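Local structure of transcriptional regulator, Crp/Fnr family (Eubacterium rectale ATCC 33656, 3DV8) at residues Q18-Q29 with W104-I114; R191-V199 with L209-L217. The protein probably acts as a DNA-binding transcriptional regulator whose effector domain has the cyclic nucleotide-binding fold, in the manner of the Crp/Fnr family. All coordinates share one frame; numbering follows the deposited sequence.

Interaction 1. Residues Q18-Q29 with W104-I114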
loop_
_atom_site.group_PDB
_atom_site.type_symbol
_atom_site.label_atom_id
_atom_site.label_comp_id
_atom_site.label_asym_id
_atom_site.label_seq_id
_atom_site.Cartn_x
_atom_site.Cartn_y
_atom_site.Cartn_z
ATOM N N GLN A 18 30.381 -10.572 -1.029
ATOM C CA GLN A 18 29.180 -9.776 -1.381
ATOM C C GLN A 18 29.533 -8.372 -1.882
ATOM O O GLN A 18 28.943 -7.898 -2.858
ATOM C CB GLN A 18 28.237 -9.659 -0.179
ATOM C CG GLN A 18 27.554 -10.976 0.194
ATOM C CD GLN A 18 26.991 -10.999 1.599
ATOM O OE1 GLN A 18 27.371 -10.205 2.461
ATOM N NE2 GLN A 18 26.079 -11.929 1.843
ATOM N N LYS A 19 30.464 -7.713 -1.182
ATOM C CA LYS A 19 30.991 -6.389 -1.571
ATOM C C LYS A 19 31.602 -6.406 -2.973
ATOM O O LYS A 19 31.403 -5.471 -3.738
ATOM C CB LYS A 19 32.063 -5.880 -0.581
ATOM C CG LYS A 19 31.544 -5.279 0.720
ATOM C CD LYS A 19 32.713 -5.008 1.669
ATOM C CE LYS A 19 32.281 -4.291 2.934
ATOM N NZ LYS A 19 33.401 -4.161 3.903
ATOM N N LYS A 20 32.337 -7.475 -3.293
ATOM C CA LYS A 20 33.001 -7.610 -4.593
ATOM C C LYS A 20 32.017 -7.884 -5.742
ATOM O O LYS A 20 32.176 -7.320 -6.837
ATOM C CB LYS A 20 34.040 -8.730 -4.564
ATOM C CG LYS A 20 35.110 -8.531 -5.599
ATOM C CD LYS A 20 35.714 -9.816 -6.092
ATOM C CE LYS A 20 36.904 -9.489 -6.966
ATOM N NZ LYS A 20 37.126 -10.522 -7.936
ATOM N N LEU A 21 31.031 -8.755 -5.492
ATOM C CA LEU A 21 30.035 -9.129 -6.505
ATOM C C LEU A 21 29.184 -7.937 -6.935
ATOM O O LEU A 21 28.894 -7.791 -8.122
ATOM C CB LEU A 21 29.134 -10.269 -6.011
ATOM C CG LEU A 21 28.197 -10.933 -7.031
ATOM C CD1 LEU A 21 28.977 -11.612 -8.142
ATOM C CD2 LEU A 21 27.307 -11.949 -6.336
ATOM N N ILE A 22 28.800 -7.095 -5.973
ATOM C CA ILE A 22 28.016 -5.881 -6.242
ATOM C C ILE A 22 28.891 -4.826 -6.929
ATOM O O ILE A 22 28.492 -4.268 -7.951
ATOM C CB ILE A 22 27.391 -5.285 -4.946
ATOM C CG1 ILE A 22 26.371 -6.260 -4.336
ATOM C CG2 ILE A 22 26.710 -3.947 -5.238
ATOM C CD1 ILE A 22 25.855 -5.833 -2.985
ATOM N N SER A 23 30.066 -4.566 -6.352
ATOM C CA SER A 23 31.026 -3.581 -6.865
ATOM C C SER A 23 31.423 -3.827 -8.322
ATOM O O SER A 23 31.410 -2.906 -9.128
ATOM C CB SER A 23 32.280 -3.549 -5.979
ATOM O OG SER A 23 33.227 -2.597 -6.419
ATOM N N ASP A 24 31.750 -5.071 -8.654
ATOM C CA ASP A 24 32.156 -5.429 -10.027
ATOM C C ASP A 24 31.017 -5.497 -11.044
ATOM O O ASP A 24 31.290 -5.544 -12.244
ATOM C CB ASP A 24 32.930 -6.745 -10.020
ATOM C CG ASP A 24 34.271 -6.649 -9.289
ATOM O OD1 ASP A 24 34.720 -5.530 -8.963
ATOM O OD2 ASP A 24 34.896 -7.706 -9.046
ATOM N N ASN A 25 29.767 -5.519 -10.575
ATOM C CA ASN A 25 28.580 -5.516 -11.441
ATOM C C ASN A 25 27.700 -4.249 -11.346
ATOM O O ASN A 25 26.583 -4.243 -11.869
ATOM C CB ASN A 25 27.771 -6.787 -11.199
ATOM C CG ASN A 25 28.525 -8.041 -11.611
ATOM O OD1 ASN A 25 28.809 -8.906 -10.784
ATOM N ND2 ASN A 25 28.871 -8.131 -12.890
ATOM N N LEU A 26 28.201 -3.186 -10.697
ATOM C CA LEU A 26 27.506 -1.897 -10.663
ATOM C C LEU A 26 27.486 -1.292 -12.065
ATOM O O LEU A 26 28.528 -1.219 -12.713
ATOM C CB LEU A 26 28.178 -0.861 -9.739
ATOM C CG LEU A 26 27.894 -0.798 -8.245
ATOM C CD1 LEU A 26 28.583 0.454 -7.695
ATOM C CD2 LEU A 26 26.395 -0.749 -7.954
ATOM N N ILE A 27 26.300 -0.867 -12.505
ATOM C CA ILE A 27 26.113 -0.192 -13.783
ATOM C C ILE A 27 25.849 1.264 -13.418
ATOM O O ILE A 27 24.906 1.535 -12.683
ATOM C CB ILE A 27 24.905 -0.747 -14.584
ATOM C CG1 ILE A 27 24.993 -2.267 -14.768
ATOM C CG2 ILE A 27 24.825 -0.061 -15.949
ATOM C CD1 ILE A 27 23.764 -2.877 -15.419
ATOM N N THR A 28 26.706 2.176 -13.878
ATOM C CA THR A 28 26.516 3.626 -13.688
ATOM C C THR A 28 25.656 4.111 -14.854
ATOM O O THR A 28 25.849 3.675 -15.997
ATOM C CB THR A 28 27.861 4.390 -13.670
ATOM O OG1 THR A 28 28.628 3.962 -12.538
ATOM C CG2 THR A 28 27.641 5.914 -13.591
ATOM N N GLN A 29 24.730 5.024 -14.571
ATOM C CA GLN A 29 23.783 5.506 -15.581
ATOM C C GLN A 29 23.299 6.914 -15.277
ATOM O O GLN A 29 22.831 7.161 -14.167
ATOM C CB GLN A 29 22.582 4.555 -15.595
ATOM C CG GLN A 29 21.539 4.792 -16.685
ATOM C CD GLN A 29 20.315 3.876 -16.576
ATOM O OE1 GLN A 29 19.770 3.444 -17.589
ATOM N NE2 GLN A 29 19.872 3.593 -15.355
ATOM N N TRP A 104 23.064 4.265 -9.781
ATOM C CA TRP A 104 23.831 3.029 -9.806
ATOM C C TRP A 104 22.747 1.958 -9.841
ATOM O O TRP A 104 21.710 2.111 -9.173
ATOM C CB TRP A 104 24.666 2.810 -8.554
ATOM C CG TRP A 104 25.866 3.634 -8.455
ATOM C CD1 TRP A 104 26.972 3.544 -9.230
ATOM C CD2 TRP A 104 26.131 4.639 -7.478
ATOM N NE1 TRP A 104 27.911 4.456 -8.819
ATOM C CE2 TRP A 104 27.421 5.143 -7.740
ATOM C CE3 TRP A 104 25.396 5.175 -6.406
ATOM C CZ2 TRP A 104 28.004 6.165 -6.970
ATOM C CZ3 TRP A 104 25.974 6.199 -5.636
ATOM C CH2 TRP A 104 27.267 6.679 -5.926
ATOM N N ILE A 105 22.976 0.900 -10.619
ATOM C CA ILE A 105 22.061 -0.235 -10.696
ATOM C C ILE A 105 22.789 -1.499 -10.211
ATOM O O ILE A 105 23.885 -1.798 -10.679
ATOM C CB ILE A 105 21.521 -0.477 -12.121
ATOM C CG1 ILE A 105 21.030 0.832 -12.768
ATOM C CG2 ILE A 105 20.397 -1.533 -12.075
ATOM C CD1 ILE A 105 20.401 0.640 -14.144
ATOM N N ILE A 106 22.202 -2.189 -9.235
ATOM C CA ILE A 106 22.686 -3.485 -8.770
ATOM C C ILE A 106 21.777 -4.447 -9.539
ATOM O O ILE A 106 20.572 -4.433 -9.293
ATOM C CB ILE A 106 22.496 -3.697 -7.245
ATOM C CG1 ILE A 106 23.227 -2.618 -6.439
ATOM C CG2 ILE A 106 22.991 -5.097 -6.833
ATOM C CD1 ILE A 106 22.963 -2.711 -4.950
ATOM N N PRO A 107 22.315 -5.242 -10.501
ATOM C CA PRO A 107 21.485 -6.213 -11.252
ATOM C C PRO A 107 20.621 -7.117 -10.354
ATOM O O PRO A 107 21.090 -7.540 -9.293
ATOM C CB PRO A 107 22.526 -7.035 -12.026
ATOM C CG PRO A 107 23.628 -6.083 -12.260
ATOM C CD PRO A 107 23.710 -5.273 -10.985
ATOM N N ALA A 108 19.378 -7.369 -10.784
ATOM C CA ALA A 108 18.388 -8.140 -10.016
ATOM C C ALA A 108 18.842 -9.551 -9.661
ATOM O O ALA A 108 18.723 -9.953 -8.506
ATOM C CB ALA A 108 17.059 -8.182 -10.748
ATOM N N GLU A 109 19.372 -10.285 -10.643
ATOM C CA GLU A 109 19.879 -11.665 -10.424
ATOM C C GLU A 109 20.956 -11.732 -9.326
ATOM O O GLU A 109 20.947 -12.649 -8.505
ATOM C CB GLU A 109 20.366 -12.357 -11.728
ATOM C CG GLU A 109 21.612 -11.784 -12.483
ATOM C CD GLU A 109 21.316 -10.611 -13.436
ATOM O OE1 GLU A 109 20.444 -9.753 -13.126
ATOM O OE2 GLU A 109 21.981 -10.546 -14.502
ATOM N N ILE A 110 21.839 -10.732 -9.321
ATOM C CA ILE A 110 22.918 -10.586 -8.339
ATOM C C ILE A 110 22.379 -10.269 -6.955
ATOM O O ILE A 110 22.789 -10.901 -5.975
ATOM C CB ILE A 110 23.922 -9.494 -8.782
ATOM C CG1 ILE A 110 24.744 -10.028 -9.954
ATOM C CG2 ILE A 110 24.853 -9.075 -7.644
ATOM C CD1 ILE A 110 25.483 -8.986 -10.669
ATOM N N TYR A 111 21.479 -9.291 -6.881
ATOM C CA TYR A 111 20.874 -8.885 -5.605
ATOM C C TYR A 111 20.027 -10.033 -5.009
ATOM O O TYR A 111 20.149 -10.322 -3.814
ATOM C CB TYR A 111 20.072 -7.581 -5.750
ATOM C CG TYR A 111 19.703 -6.981 -4.414
ATOM C CD1 TYR A 111 20.581 -6.127 -3.732
ATOM C CD2 TYR A 111 18.499 -7.286 -3.820
ATOM C CE1 TYR A 111 20.243 -5.577 -2.479
ATOM C CE2 TYR A 111 18.141 -6.756 -2.564
ATOM C CZ TYR A 111 19.018 -5.900 -1.900
ATOM O OH TYR A 111 18.669 -5.376 -0.676
ATOM N N LYS A 112 19.222 -10.683 -5.864
ATOM C CA LYS A 112 18.401 -11.871 -5.517
ATOM C C LYS A 112 19.251 -13.000 -4.921
ATOM O O LYS A 112 18.857 -13.600 -3.922
ATOM C CB LYS A 112 17.664 -12.403 -6.760
ATOM C CG LYS A 112 16.608 -13.474 -6.493
ATOM C CD LYS A 112 16.113 -14.062 -7.795
ATOM C CE LYS A 112 15.011 -15.064 -7.548
ATOM N NZ LYS A 112 14.764 -15.883 -8.770
ATOM N N GLY A 113 20.400 -13.273 -5.551
ATOM C CA GLY A 113 21.358 -14.299 -5.109
ATOM C C GLY A 113 21.909 -14.057 -3.711
ATOM O O GLY A 113 21.924 -14.974 -2.902
ATOM N N ILE A 114 22.354 -12.825 -3.446
ATOM C CA ILE A 114 22.863 -12.386 -2.127
ATOM C C ILE A 114 21.761 -12.464 -1.052
ATOM O O ILE A 114 22.011 -12.856 0.091
ATOM C CB ILE A 114 23.433 -10.921 -2.190
ATOM C CG1 ILE A 114 24.710 -10.866 -3.045
ATOM C CG2 ILE A 114 23.756 -10.370 -0.792
ATOM C CD1 ILE A 114 25.257 -9.472 -3.272
#
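The first torsion of Ile22 (chi1 -64°) splits its two branches between two partners across the contact: CG1, beside the backbone N, meets Ile114, while CG2, on the other side, meets Ile106. The extended Ile114 chain carries its CD1 to within 3.6 Å of Ile22 CG1, and the two side chains cross at about a right angle. Ile22 CG2 lies 3.9 Å from Ile106 CG1. A beta-branched residue suits this buried place because its two arms reach a helix and a strand at once. The preceding Leu21 packs its CG 3.9 Å from Ile110 CG2, and one turn earlier the extended Gln18 chain crosses Ile114 CG2 through CG and, nearest, NE2. The contacts with Ile110 and Ile114 join helix 18-23 to helix 108-114, whose short axes come within 10.4 Å and run nearly antiparallel, at 168°.

After a type I turn from Ser23 to Leu26 the chain becomes a strand. Leu26 lies alongside Ile106, and its CD1 makes an off-centre CH-pi contact 4.2 Å from the centroid of the five-membered ring of Trp104. Thr28 extends beside the same indole. On the face away from Trp104, Ile27 and Ile105 sit side by side as an antiparallel hydrogen-bonded pair. Ile27 N gives a nearly straight bond (168°) to Ile105 O at 3.2 Å, and Ile105 N returns one to Ile27 O at 2.9 Å. Pro107, with no N-H for a further strand bond, ends this strand as the N-cap of the following helix. Beyond the pairing, strand 46-50 continues the sheet, and Val121 of helix 119-145 touches Ile114. Pairing of the first and last strands, each flanked by a helix, is characteristic of the beta-roll of the cyclic nucleotide-binding domain.

Interaction 2. Residues R191-V199 with L209-L217; sequences RYFQVEGLV and LDSKRLETL
Leu198 CD1 lies 3.7 Å from Leu214 CD2 and 3.9 Å from Leu217 CD1, while its CD2 sits over one face of the Arg213 guanidinium, toward the rim. A bend of the Arg213 chain at chi3 (64°) turns the guanidinium back over this methyl. Phe193 completes the apolar cluster: its CE2 is 3.6 Å from Leu214 CD2, and its CZ 3.7 Å from Leu217 CD1, with Leu198 CD1 above one face of the ring. With an alanine in place of Phe193 the ring is gone, and the methyls of Leu214 and Leu217 would probably face a gap beside Leu198. Glu196 OE1 comes to the edge of the Arg213 guanidinium in a long salt bridge, with NH2 4.0 Å away and the two planes almost perpendicular.

Family and topology make this part of the Crp-type winged helix-turn-helix: helix 183-195, probably the recognition helix, leads through this turn into the hairpin 199-208, and helix 211-219 packs back on its end. The turn is a Schellman motif, where Gly197 readily takes the positive phi of 70°. It sets up Leu198 O, which accepts from Leu209 N (2.9 Å) and Asp210 N (3.1 Å), both on the same face of its carbonyl plane. Asp210 N-caps the last helix, its OD1 taking Arg213 N from above the carboxylate plane. Farther out, helix 148-163 touches both segments, Leu156 against Val199 and Ala153 against Leu217.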
loop_
_atom_site.group_PDB
_atom_site.type_symbol
_atom_site.label_atom_id
_atom_site.label_comp_id
_atom_site.label_asym_id
_atom_site.label_seq_id
_atom_site.Cartn_x
_atom_site.Cartn_y
_atom_site.Cartn_z
ATOM N N ARG A 191 -7.834 28.109 -9.931
ATOM C CA ARG A 191 -8.567 29.384 -10.119
ATOM C C ARG A 191 -9.339 29.817 -8.861
ATOM O O ARG A 191 -9.457 31.016 -8.597
ATOM C CB ARG A 191 -9.460 29.321 -11.352
ATOM C CG ARG A 191 -8.638 29.323 -12.631
ATOM C CD ARG A 191 -9.496 29.030 -13.830
ATOM N NE ARG A 191 -8.778 29.230 -15.086
ATOM C CZ ARG A 191 -9.278 28.980 -16.300
ATOM N NH1 ARG A 191 -10.524 28.508 -16.465
ATOM N NH2 ARG A 191 -8.516 29.203 -17.376
ATOM N N TYR A 192 -9.853 28.841 -8.106
ATOM C CA TYR A 192 -10.464 29.090 -6.783
ATOM C C TYR A 192 -9.389 29.603 -5.799
ATOM O O TYR A 192 -9.648 30.523 -5.021
ATOM C CB TYR A 192 -11.172 27.825 -6.251
ATOM C CG TYR A 192 -11.490 27.846 -4.773
ATOM C CD1 TYR A 192 -12.454 28.721 -4.249
ATOM C CD2 TYR A 192 -10.826 26.987 -3.885
ATOM C CE1 TYR A 192 -12.738 28.743 -2.858
ATOM C CE2 TYR A 192 -11.103 26.998 -2.505
ATOM C CZ TYR A 192 -12.053 27.875 -2.004
ATOM O OH TYR A 192 -12.303 27.870 -0.660
ATOM N N PHE A 193 -8.202 28.988 -5.849
ATOM C CA PHE A 193 -7.027 29.397 -5.051
ATOM C C PHE A 193 -6.578 30.820 -5.419
ATOM O O PHE A 193 -6.237 31.606 -4.525
ATOM C CB PHE A 193 -5.857 28.403 -5.240
ATOM C CG PHE A 193 -5.952 27.128 -4.411
ATOM C CD1 PHE A 193 -7.184 26.559 -4.030
ATOM C CD2 PHE A 193 -4.772 26.436 -4.088
ATOM C CE1 PHE A 193 -7.226 25.370 -3.285
ATOM C CE2 PHE A 193 -4.806 25.241 -3.347
ATOM C CZ PHE A 193 -6.031 24.713 -2.947
ATOM N N GLN A 194 -6.591 31.137 -6.722
ATOM C CA GLN A 194 -6.233 32.489 -7.208
ATOM C C GLN A 194 -7.252 33.539 -6.758
ATOM O O GLN A 194 -6.858 34.635 -6.343
ATOM C CB GLN A 194 -6.053 32.549 -8.734
ATOM C CG GLN A 194 -5.422 33.880 -9.232
ATOM C CD GLN A 194 -5.162 33.938 -10.725
ATOM O OE1 GLN A 194 -4.165 34.499 -11.159
ATOM N NE2 GLN A 194 -6.054 33.366 -11.517
ATOM N N VAL A 195 -8.542 33.206 -6.857
ATOM C CA VAL A 195 -9.625 34.066 -6.355
ATOM C C VAL A 195 -9.477 34.285 -4.828
ATOM O O VAL A 195 -9.678 35.398 -4.348
ATOM C CB VAL A 195 -11.022 33.509 -6.759
ATOM C CG1 VAL A 195 -12.151 34.173 -5.983
ATOM C CG2 VAL A 195 -11.215 33.679 -8.260
ATOM N N GLU A 196 -9.075 33.244 -4.094
ATOM C CA GLU A 196 -8.799 33.339 -2.642
ATOM C C GLU A 196 -7.406 33.918 -2.276
ATOM O O GLU A 196 -7.059 33.951 -1.099
ATOM C CB GLU A 196 -9.002 31.961 -1.974
ATOM C CG GLU A 196 -10.449 31.458 -2.013
ATOM C CD GLU A 196 -11.400 32.317 -1.187
ATOM O OE1 GLU A 196 -11.130 32.513 0.018
ATOM O OE2 GLU A 196 -12.418 32.790 -1.743
ATOM N N GLY A 197 -6.612 34.368 -3.253
ATOM C CA GLY A 197 -5.283 34.931 -2.989
ATOM C C GLY A 197 -4.176 33.983 -2.532
ATOM O O GLY A 197 -3.132 34.443 -2.067
ATOM N N LEU A 198 -4.376 32.676 -2.669
ATOM C CA LEU A 198 -3.367 31.689 -2.261
ATOM C C LEU A 198 -2.233 31.554 -3.282
ATOM O O LEU A 198 -1.074 31.328 -2.903
ATOM C CB LEU A 198 -4.013 30.321 -2.036
ATOM C CG LEU A 198 -5.142 30.261 -0.993
ATOM C CD1 LEU A 198 -5.692 28.839 -0.923
ATOM C CD2 LEU A 198 -4.685 30.730 0.387
ATOM N N VAL A 199 -2.584 31.657 -4.568
ATOM C CA VAL A 199 -1.635 31.543 -5.686
ATOM C C VAL A 199 -1.917 32.576 -6.768
ATOM O O VAL A 199 -2.986 33.185 -6.776
ATOM C CB VAL A 199 -1.710 30.139 -6.360
ATOM C CG1 VAL A 199 -1.424 29.045 -5.359
ATOM C CG2 VAL A 199 -3.082 29.903 -7.004
ATOM N N LEU A 209 1.452 32.548 -3.408
ATOM C CA LEU A 209 1.365 33.878 -2.799
ATOM C C LEU A 209 1.308 33.802 -1.272
ATOM O O LEU A 209 1.998 34.576 -0.608
ATOM C CB LEU A 209 0.170 34.666 -3.351
ATOM C CG LEU A 209 0.184 35.023 -4.840
ATOM C CD1 LEU A 209 -1.111 35.719 -5.194
ATOM C CD2 LEU A 209 1.370 35.891 -5.222
ATOM N N ASP A 210 0.493 32.894 -0.719
ATOM C CA ASP A 210 0.379 32.730 0.740
ATOM C C ASP A 210 0.663 31.273 1.143
ATOM O O ASP A 210 -0.228 30.406 1.159
ATOM C CB ASP A 210 -0.973 33.245 1.254
ATOM C CG ASP A 210 -0.939 33.620 2.743
ATOM O OD1 ASP A 210 -0.272 32.937 3.557
ATOM O OD2 ASP A 210 -1.589 34.622 3.101
ATOM N N SER A 211 1.936 31.034 1.456
ATOM C CA SER A 211 2.424 29.737 1.901
ATOM C C SER A 211 1.890 29.364 3.309
ATOM O O SER A 211 1.656 28.185 3.583
ATOM C CB SER A 211 3.954 29.721 1.881
ATOM O OG SER A 211 4.435 28.408 2.074
ATOM N N LYS A 212 1.716 30.365 4.182
ATOM C CA LYS A 212 1.146 30.169 5.526
ATOM C C LYS A 212 -0.311 29.685 5.429
ATOM O O LYS A 212 -0.670 28.704 6.082
ATOM C CB LYS A 212 1.244 31.451 6.369
ATOM N N ARG A 213 -1.125 30.345 4.594
ATOM C CA ARG A 213 -2.542 29.941 4.382
ATOM C C ARG A 213 -2.728 28.604 3.666
ATOM O O ARG A 213 -3.691 27.897 3.963
ATOM C CB ARG A 213 -3.344 31.004 3.639
ATOM C CG ARG A 213 -3.717 32.194 4.477
ATOM C CD ARG A 213 -4.398 33.234 3.616
ATOM N NE ARG A 213 -5.669 32.781 3.052
ATOM C CZ ARG A 213 -6.396 33.459 2.160
ATOM N NH1 ARG A 213 -5.998 34.645 1.694
ATOM N NH2 ARG A 213 -7.542 32.937 1.724
ATOM N N LEU A 214 -1.860 28.284 2.700
ATOM C CA LEU A 214 -1.903 26.961 2.038
ATOM C C LEU A 214 -1.632 25.853 3.051
ATOM O O LEU A 214 -2.256 24.793 2.980
ATOM C CB LEU A 214 -0.903 26.836 0.872
ATOM C CG LEU A 214 -1.239 27.509 -0.455
ATOM C CD1 LEU A 214 -0.066 27.355 -1.383
ATOM C CD2 LEU A 214 -2.496 26.920 -1.090
ATOM N N GLU A 215 -0.703 26.101 3.977
ATOM C CA GLU A 215 -0.396 25.138 5.031
ATOM C C GLU A 215 -1.583 24.912 5.975
ATOM O O GLU A 215 -1.776 23.792 6.424
ATOM C CB GLU A 215 0.875 25.496 5.805
ATOM C CG GLU A 215 1.293 24.373 6.759
ATOM C CD GLU A 215 2.767 24.355 7.055
ATOM O OE1 GLU A 215 3.304 25.416 7.440
ATOM O OE2 GLU A 215 3.379 23.268 6.914
ATOM N N THR A 216 -2.387 25.948 6.245
ATOM C CA THR A 216 -3.593 25.772 7.073
ATOM C C THR A 216 -4.703 24.962 6.339
ATOM O O THR A 216 -5.510 24.324 7.015
ATOM C CB THR A 216 -4.090 27.094 7.722
ATOM O OG1 THR A 216 -4.396 28.052 6.712
ATOM C CG2 THR A 216 -3.021 27.659 8.650
ATOM N N LEU A 217 -4.734 24.968 4.992
ATOM C CA LEU A 217 -5.642 24.062 4.216
ATOM C C LEU A 217 -5.186 22.622 4.391
ATOM O O LEU A 217 -5.967 21.787 4.811
ATOM C CB LEU A 217 -5.697 24.357 2.708
ATOM C CG LEU A 217 -6.865 25.140 2.141
ATOM C CD1 LEU A 217 -6.634 25.342 0.645
ATOM C CD2 LEU A 217 -8.162 24.382 2.392
#

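Overall arrangement
Interactions 1 and 2 lie on opposite sides of the chain's centre, about 47 Å apart between centres and about 31 Å at their nearest atoms, and they do not touch. They follow one another along the chain and share no sheet or helix. Interaction 1 brings together chain parts 75 residues apart, with the strands between them, in the beta-roll. Interaction 2 spans a single short hairpin in the helix-turn-helix domain. Between them run the long helix 119-145, which starts near residues 104-114, and helix 148-163, which reaches interaction 2. Such separation is consistent with a Crp/Fnr regulator in which effector-sensing and DNA-binding domains are individually packed and joined by a long helix.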